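Local coordinates for uncharacterized protein (Bacteroides fragilis, PDB 3EWL) that is of unknown function but carries a C-terminal thioredoxin-like domain, with a CxxC pair at a helix start that hints at thiol-disulfide chemistry, at residues Leu67-Trp78 / Trp89-Arg100. Sequence-based numbering, arbitrary orientation.
Sequences LAIYPDENREEW and WIVGWNKAGDIR
Trp93 lies among Asp72, Arg75, Tyr70 and Trp78, a place for tryptophan, which joins a broad apolar face to an N-H. Its NE1 donates within the ring plane to Asp72 O (2.8 Å), and a chi1 of 169° swings the indole toward Asp72 and Arg75. The CB methylene of Arg75 makes a CH-pi contact, 3.6 Å from the six-membered centroid. Arg75 suits this exposed place: its bent chain carries the guanidinium past the indole rim, so that Trp93 CZ3 and CH2 lie against one guanidinium face, planes 51° apart. Trp93 CB sits over the six-membered ring of Trp78, and Tyr70 CD2 meets Trp93 CD1 at 3.6 Å. Farther along, Arg100 grips Asp72 side-on: NE reaches OD1 (2.7 Å) and NH2 reaches OD2 (2.9 Å), the groups nearly coplanar. Beneath lie parallel strands 67-70 and 90-93, where Gly92 leaves room for Ile69 CD1. The Asn94 amide suits its turn, OD1 accepting from Ile99 N and a water shared with Pro71 O, ND2 donating to Asp98 OD2. With helix 75-82 the strands form a beta-alpha-beta unit edging the thioredoxin-like sheet. Ion pair and indole bond thus tie the loop after strand 64-70 to the end of strand 90-93 and to helix 98-101, probably favouring a charged Asp72.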
ATOM      1  N   LEU A  67       3.027  -2.243  -0.180  1.00 19.79           N
ATOM      2  CA  LEU A  67       3.545  -0.944   0.121  1.00 19.83           C
ATOM      3  C   LEU A  67       2.440  -0.136   0.797  1.00 19.12           C
ATOM      4  O   LEU A  67       1.514   0.361   0.154  1.00 19.09           O
ATOM      5  CB  LEU A  67       4.054  -0.264  -1.161  1.00 20.61           C
ATOM      6  CG  LEU A  67       4.585   1.156  -1.010  1.00 22.47           C
ATOM      7  CD1 LEU A  67       5.720   1.239   0.042  1.00 23.05           C
ATOM      8  CD2 LEU A  67       5.023   1.673  -2.353  1.00 23.29           C
ATOM      9  N   ALA A  68       2.550  -0.026   2.111  1.00 17.68           N
ATOM     10  CA  ALA A  68       1.620   0.711   2.931  1.00 16.53           C
ATOM     11  C   ALA A  68       2.165   2.133   3.057  1.00 17.70           C
ATOM     12  O   ALA A  68       3.318   2.360   3.539  1.00 18.19           O
ATOM     13  CB  ALA A  68       1.491   0.004   4.325  1.00 16.08           C
ATOM     14  N   ILE A  69       1.344   3.084   2.639  1.00 16.74           N
ATOM     15  CA  ILE A  69       1.732   4.454   2.537  1.00 16.93           C
ATOM     16  C   ILE A  69       0.812   5.377   3.341  1.00 17.87           C
ATOM     17  O   ILE A  69      -0.422   5.381   3.137  1.00 19.54           O
ATOM     18  CB  ILE A  69       1.712   4.910   1.031  1.00 16.03           C
ATOM     19  CG1 ILE A  69       2.733   4.103   0.213  1.00 14.26           C
ATOM     20  CG2 ILE A  69       2.018   6.406   0.904  1.00 16.88           C
ATOM     21  CD1 ILE A  69       4.256   4.310   0.707  1.00 14.03           C
ATOM     22  N   TYR A  70       1.407   6.181   4.222  1.00 17.46           N
ATOM     23  CA  TYR A  70       0.661   7.252   4.922  1.00 16.79           C
ATOM     24  C   TYR A  70       0.883   8.542   4.135  1.00 16.55           C
ATOM     25  O   TYR A  70       2.013   8.904   3.883  1.00 17.61           O
ATOM     26  CB  TYR A  70       1.161   7.398   6.357  1.00 16.98           C
ATOM     27  CG  TYR A  70       0.543   8.569   7.114  1.00 16.69           C
ATOM     28  CD1 TYR A  70      -0.861   8.696   7.273  1.00 14.38           C
ATOM     29  CD2 TYR A  70       1.363   9.530   7.691  1.00 17.41           C
ATOM     30  CE1 TYR A  70      -1.407   9.790   7.966  1.00 16.22           C
ATOM     31  CE2 TYR A  70       0.840  10.610   8.390  1.00 15.09           C
ATOM     32  CZ  TYR A  70      -0.527  10.733   8.548  1.00 18.83           C
ATOM     33  OH  TYR A  70      -0.988  11.843   9.257  1.00 16.73           O
ATOM     34  N   PRO A  71      -0.205   9.208   3.694  1.00 17.67           N
ATOM     35  CA  PRO A  71      -0.092  10.345   2.796  1.00 17.61           C
ATOM     36  C   PRO A  71      -0.227  11.695   3.463  1.00 18.23           C
ATOM     37  O   PRO A  71      -0.042  12.716   2.777  1.00 17.40           O
ATOM     38  CB  PRO A  71      -1.254  10.154   1.816  1.00 17.52           C
ATOM     39  CG  PRO A  71      -2.276   9.384   2.602  1.00 19.02           C
ATOM     40  CD  PRO A  71      -1.582   8.650   3.732  1.00 17.98           C
ATOM     41  N   ASP A  72      -0.519  11.712   4.769  1.00 19.07           N
ATOM     42  CA  ASP A  72      -0.819  12.979   5.452  1.00 19.89           C
ATOM     43  C   ASP A  72       0.342  13.480   6.317  1.00 20.93           C
ATOM     44  O   ASP A  72       1.507  13.120   6.023  1.00 19.22           O
ATOM     45  CB  ASP A  72      -2.200  12.925   6.114  1.00 20.18           C
ATOM     46  CG  ASP A  72      -3.313  12.716   5.056  1.00 23.36           C
ATOM     47  OD1 ASP A  72      -3.321  13.507   4.088  1.00 22.61           O
ATOM     48  OD2 ASP A  72      -4.133  11.756   5.130  1.00 21.23           O
ATOM     49  N   GLU A  73       0.069  14.313   7.325  1.00 20.87           N
ATOM     50  CA  GLU A  73       1.152  15.130   7.907  1.00 23.03           C
ATOM     51  C   GLU A  73       1.593  14.814   9.331  1.00 22.45           C
ATOM     52  O   GLU A  73       2.620  15.326   9.815  1.00 21.55           O
ATOM     53  CB  GLU A  73       0.816  16.609   7.757  1.00 23.25           C
ATOM     54  CG  GLU A  73       1.452  17.178   6.485  1.00 30.10           C
ATOM     55  CD  GLU A  73       0.902  18.526   6.083  1.00 37.21           C
ATOM     56  OE1 GLU A  73       0.688  19.388   6.972  1.00 39.87           O
ATOM     57  OE2 GLU A  73       0.688  18.726   4.862  1.00 40.03           O
ATOM     58  N   ASN A  74       0.825  13.953   9.997  1.00 23.21           N
ATOM     59  CA  ASN A  74       1.185  13.452  11.334  1.00 23.80           C
ATOM     60  C   ASN A  74       2.317  12.434  11.344  1.00 22.61           C
ATOM     61  O   ASN A  74       2.100  11.270  11.711  1.00 21.85           O
ATOM     62  CB  ASN A  74      -0.011  12.776  11.974  1.00 24.36           C
ATOM     63  CG  ASN A  74      -0.692  13.642  12.927  1.00 29.52           C
ATOM     64  OD1 ASN A  74      -1.181  14.733  12.553  1.00 35.00           O
ATOM     65  ND2 ASN A  74      -0.753  13.194  14.205  1.00 28.51           N
ATOM     66  N   ARG A  75       3.523  12.880  10.984  1.00 22.72           N
ATOM     67  CA  ARG A  75       4.709  12.001  10.925  1.00 22.28           C
ATOM     68  C   ARG A  75       5.080  11.291  12.268  1.00 21.71           C
ATOM     69  O   ARG A  75       5.560  10.157  12.230  1.00 21.11           O
ATOM     70  CB  ARG A  75       5.930  12.748  10.341  1.00 21.50           C
ATOM     71  CG  ARG A  75       6.652  13.639  11.301  1.00 22.63           C
ATOM     72  CD  ARG A  75       8.156  13.524  11.010  1.00 28.01           C
ATOM     73  NE  ARG A  75       8.655  14.690  10.304  1.00 27.53           N
ATOM     74  CZ  ARG A  75       9.809  14.781   9.642  1.00 26.82           C
ATOM     75  NH1 ARG A  75      10.095  15.933   9.049  1.00 24.98           N
ATOM     76  NH2 ARG A  75      10.650  13.752   9.527  1.00 21.97           N
ATOM     77  N   GLU A  76       4.848  11.957  13.409  1.00 21.63           N
ATOM     78  CA  GLU A  76       5.148  11.402  14.734  1.00 23.71           C
ATOM     79  C   GLU A  76       4.263  10.214  15.061  1.00 23.24           C
ATOM     80  O   GLU A  76       4.770   9.146  15.373  1.00 23.64           O
ATOM     81  CB  GLU A  76       5.109  12.465  15.851  1.00 24.20           C
ATOM     82  CG  GLU A  76       6.156  13.551  15.626  1.00 30.33           C
ATOM     83  CD  GLU A  76       6.466  14.388  16.868  1.00 38.73           C
ATOM     84  OE1 GLU A  76       6.072  15.572  16.855  1.00 41.28           O
ATOM     85  OE2 GLU A  76       7.096  13.879  17.847  1.00 42.99           O
ATOM     86  N   GLU A  77       2.949  10.395  14.944  1.00 22.89           N
ATOM     87  CA  GLU A  77       1.982   9.320  15.112  1.00 22.67           C
ATOM     88  C   GLU A  77       2.193   8.149  14.113  1.00 21.44           C
ATOM     89  O   GLU A  77       2.126   6.981  14.477  1.00 18.58           O
ATOM     90  CB  GLU A  77       0.591   9.899  14.904  1.00 23.61           C
ATOM     91  CG  GLU A  77      -0.511   9.191  15.663  1.00 32.17           C
ATOM     92  CD  GLU A  77      -1.053  10.028  16.847  1.00 41.15           C
ATOM     93  OE1 GLU A  77      -0.369  10.104  17.909  1.00 43.97           O
ATOM     94  OE2 GLU A  77      -2.177  10.603  16.714  1.00 45.29           O
ATOM     95  N   TRP A  78       2.406   8.496  12.841  1.00 20.31           N
ATOM     96  CA  TRP A  78       2.789   7.540  11.798  1.00 18.65           C
ATOM     97  C   TRP A  78       3.958   6.647  12.226  1.00 18.83           C
ATOM     98  O   TRP A  78       3.850   5.432  12.226  1.00 18.01           O
ATOM     99  CB  TRP A  78       3.210   8.289  10.526  1.00 18.21           C
ATOM    100  CG  TRP A  78       3.878   7.333   9.541  1.00 17.45           C
ATOM    101  CD1 TRP A  78       3.271   6.354   8.841  1.00 15.74           C
ATOM    102  CD2 TRP A  78       5.278   7.247   9.226  1.00 17.81           C
ATOM    103  NE1 TRP A  78       4.193   5.640   8.114  1.00 16.56           N
ATOM    104  CE2 TRP A  78       5.430   6.189   8.308  1.00 18.13           C
ATOM    105  CE3 TRP A  78       6.417   7.969   9.624  1.00 17.46           C
ATOM    106  CZ2 TRP A  78       6.672   5.828   7.769  1.00 17.48           C
ATOM    107  CZ3 TRP A  78       7.662   7.597   9.100  1.00 17.62           C
ATOM    108  CH2 TRP A  78       7.773   6.542   8.180  1.00 19.63           C
ATOM    109  N   TRP A  89       5.386  -6.154   5.263  1.00 20.24           N
ATOM    110  CA  TRP A  89       4.960  -4.965   4.509  1.00 19.63           C
ATOM    111  C   TRP A  89       6.011  -3.897   4.583  1.00 19.62           C
ATOM    112  O   TRP A  89       6.641  -3.700   5.641  1.00 20.09           O
ATOM    113  CB  TRP A  89       3.665  -4.373   5.094  1.00 18.65           C
ATOM    114  CG  TRP A  89       2.433  -5.253   4.932  1.00 18.62           C
ATOM    115  CD1 TRP A  89       2.391  -6.623   4.694  1.00 19.46           C
ATOM    116  CD2 TRP A  89       1.068  -4.832   5.048  1.00 15.71           C
ATOM    117  NE1 TRP A  89       1.085  -7.055   4.650  1.00 19.84           N
ATOM    118  CE2 TRP A  89       0.255  -5.975   4.833  1.00 19.31           C
ATOM    119  CE3 TRP A  89       0.454  -3.588   5.288  1.00 16.25           C
ATOM    120  CZ2 TRP A  89      -1.148  -5.916   4.868  1.00 20.93           C
ATOM    121  CZ3 TRP A  89      -0.938  -3.522   5.328  1.00 19.92           C
ATOM    122  CH2 TRP A  89      -1.726  -4.678   5.114  1.00 21.14           C
ATOM    123  N   ILE A  90       6.210  -3.207   3.475  1.00 18.62           N
ATOM    124  CA  ILE A  90       7.003  -2.000   3.469  1.00 19.84           C
ATOM    125  C   ILE A  90       6.066  -0.895   3.946  1.00 20.21           C
ATOM    126  O   ILE A  90       4.977  -0.775   3.428  1.00 19.13           O
ATOM    127  CB  ILE A  90       7.525  -1.727   2.062  1.00 19.94           C
ATOM    128  CG1 ILE A  90       8.442  -2.879   1.652  1.00 20.84           C
ATOM    129  CG2 ILE A  90       8.288  -0.346   1.963  1.00 20.70           C
ATOM    130  CD1 ILE A  90       8.795  -2.804   0.171  1.00 25.39           C
ATOM    131  N   VAL A  91       6.477  -0.133   4.969  1.00 20.10           N
ATOM    132  CA  VAL A  91       5.629   0.881   5.585  1.00 20.72           C
ATOM    133  C   VAL A  91       6.292   2.239   5.361  1.00 20.42           C
ATOM    134  O   VAL A  91       7.427   2.439   5.822  1.00 20.91           O
ATOM    135  CB  VAL A  91       5.491   0.607   7.090  1.00 20.96           C
ATOM    136  CG1 VAL A  91       4.668   1.717   7.767  1.00 22.65           C
ATOM    137  CG2 VAL A  91       4.869  -0.753   7.286  1.00 21.78           C
ATOM    138  N   GLY A  92       5.624   3.142   4.631  1.00 19.56           N
ATOM    139  CA  GLY A  92       6.250   4.400   4.212  1.00 19.23           C
ATOM    140  C   GLY A  92       5.403   5.641   4.440  1.00 19.30           C
ATOM    141  O   GLY A  92       4.197   5.551   4.520  1.00 19.23           O
ATOM    142  N   TRP A  93       6.047   6.797   4.548  1.00 18.94           N
ATOM    143  CA  TRP A  93       5.374   8.083   4.653  1.00 18.91           C
ATOM    144  C   TRP A  93       5.769   8.886   3.427  1.00 18.39           C
ATOM    145  O   TRP A  93       6.946   9.025   3.158  1.00 19.59           O
ATOM    146  CB  TRP A  93       5.838   8.833   5.931  1.00 18.79           C
ATOM    147  CG  TRP A  93       5.414  10.303   6.048  1.00 19.72           C
ATOM    148  CD1 TRP A  93       4.173  10.809   5.825  1.00 19.58           C
ATOM    149  CD2 TRP A  93       6.227  11.415   6.471  1.00 19.07           C
ATOM    150  NE1 TRP A  93       4.160  12.161   6.055  1.00 18.83           N
ATOM    151  CE2 TRP A  93       5.405  12.561   6.453  1.00 19.66           C
ATOM    152  CE3 TRP A  93       7.573  11.548   6.875  1.00 21.25           C
ATOM    153  CZ2 TRP A  93       5.883  13.851   6.799  1.00 22.09           C
ATOM    154  CZ3 TRP A  93       8.062  12.817   7.209  1.00 21.60           C
ATOM    155  CH2 TRP A  93       7.214  13.958   7.171  1.00 22.72           C
ATOM    156  N   ASN A  94       4.791   9.439   2.717  1.00 18.13           N
ATOM    157  CA  ASN A  94       5.026  10.335   1.571  1.00 17.65           C
ATOM    158  C   ASN A  94       5.463  11.701   2.099  1.00 18.04           C
ATOM    159  O   ASN A  94       4.675  12.641   2.123  1.00 18.75           O
ATOM    160  CB  ASN A  94       3.749  10.435   0.730  1.00 17.66           C
ATOM    161  CG  ASN A  94       3.899  11.307  -0.538  1.00 20.49           C
ATOM    162  OD1 ASN A  94       3.045  12.169  -0.798  1.00 16.27           O
ATOM    163  ND2 ASN A  94       4.971  11.072  -1.341  1.00 20.97           N
ATOM    164  N   LYS A  95       6.707  11.768   2.573  1.00 18.46           N
ATOM    165  CA  LYS A  95       7.297  12.965   3.207  1.00 19.23           C
ATOM    166  C   LYS A  95       7.181  14.144   2.241  1.00 19.51           C
ATOM    167  O   LYS A  95       6.861  15.265   2.669  1.00 19.24           O
ATOM    168  CB  LYS A  95       8.768  12.678   3.563  1.00 19.82           C
ATOM    169  CG  LYS A  95       9.586  13.770   4.309  1.00 20.84           C
ATOM    170  CD  LYS A  95      10.969  13.187   4.704  1.00 22.18           C
ATOM    171  CE  LYS A  95      11.902  14.220   5.394  1.00 22.10           C
ATOM    172  NZ  LYS A  95      12.180  15.418   4.467  1.00 22.33           N
ATOM    173  N   ALA A  96       7.378  13.887   0.948  1.00 18.85           N
ATOM    174  CA  ALA A  96       7.247  14.953  -0.067  1.00 20.54           C
ATOM    175  C   ALA A  96       5.852  15.617  -0.095  1.00 20.54           C
ATOM    176  O   ALA A  96       5.749  16.783  -0.467  1.00 20.96           O
ATOM    177  CB  ALA A  96       7.676  14.463  -1.461  1.00 20.33           C
ATOM    178  N   GLY A  97       4.807  14.890   0.341  1.00 20.60           N
ATOM    179  CA  GLY A  97       3.443  15.429   0.408  1.00 20.74           C
ATOM    180  C   GLY A  97       2.748  15.558  -0.945  1.00 21.12           C
ATOM    181  O   GLY A  97       1.655  16.097  -1.029  1.00 22.18           O
ATOM    182  N   ASP A  98       3.368  15.068  -2.016  1.00 21.14           N
ATOM    183  CA  ASP A  98       2.828  15.275  -3.379  1.00 20.87           C
ATOM    184  C   ASP A  98       1.625  14.406  -3.725  1.00 19.66           C
ATOM    185  O   ASP A  98       0.878  14.751  -4.650  1.00 18.72           O
ATOM    186  CB  ASP A  98       3.906  15.091  -4.453  1.00 21.56           C
ATOM    187  CG  ASP A  98       4.765  13.831  -4.222  1.00 25.41           C
ATOM    188  OD1 ASP A  98       5.623  13.536  -5.080  1.00 28.92           O
ATOM    189  OD2 ASP A  98       4.604  13.139  -3.184  1.00 28.67           O
ATOM    190  N   ILE A  99       1.435  13.285  -3.024  1.00 17.65           N
ATOM    191  CA  ILE A  99       0.237  12.463  -3.248  1.00 16.80           C
ATOM    192  C   ILE A  99      -1.040  13.280  -2.978  1.00 18.01           C
ATOM    193  O   ILE A  99      -1.962  13.275  -3.768  1.00 17.20           O
ATOM    194  CB  ILE A  99       0.253  11.181  -2.403  1.00 17.08           C
ATOM    195  CG1 ILE A  99       1.269  10.174  -2.992  1.00 15.64           C
ATOM    196  CG2 ILE A  99      -1.188  10.526  -2.354  1.00 17.36           C
ATOM    197  CD1 ILE A  99       1.561   9.022  -2.059  1.00 13.15           C
ATOM    198  N   ARG A 100      -1.051  14.025  -1.887  1.00 18.67           N
ATOM    199  CA  ARG A 100      -2.150  14.919  -1.607  1.00 20.13           C
ATOM    200  C   ARG A 100      -2.061  16.185  -2.444  1.00 20.99           C
ATOM    201  O   ARG A 100      -3.003  16.512  -3.107  1.00 22.14           O
ATOM    202  CB  ARG A 100      -2.196  15.258  -0.122  1.00 19.95           C
ATOM    203  CG  ARG A 100      -2.532  14.044   0.770  1.00 19.08           C
ATOM    204  CD  ARG A 100      -3.987  13.564   0.599  1.00 19.39           C
ATOM    205  NE  ARG A 100      -4.435  12.787   1.763  1.00 22.21           N
ATOM    206  CZ  ARG A 100      -5.464  11.944   1.734  1.00 24.47           C
ATOM    207  NH1 ARG A 100      -6.168  11.796   0.606  1.00 26.12           N
ATOM    208  NH2 ARG A 100      -5.802  11.247   2.812  1.00 22.32           N
TER
HETATM  209  O   HOH W   1       0.997  13.374   0.418  1.00 16.57           O
HETATM  210  O   HOH W   2       2.785  14.166   3.659  1.00 24.83           O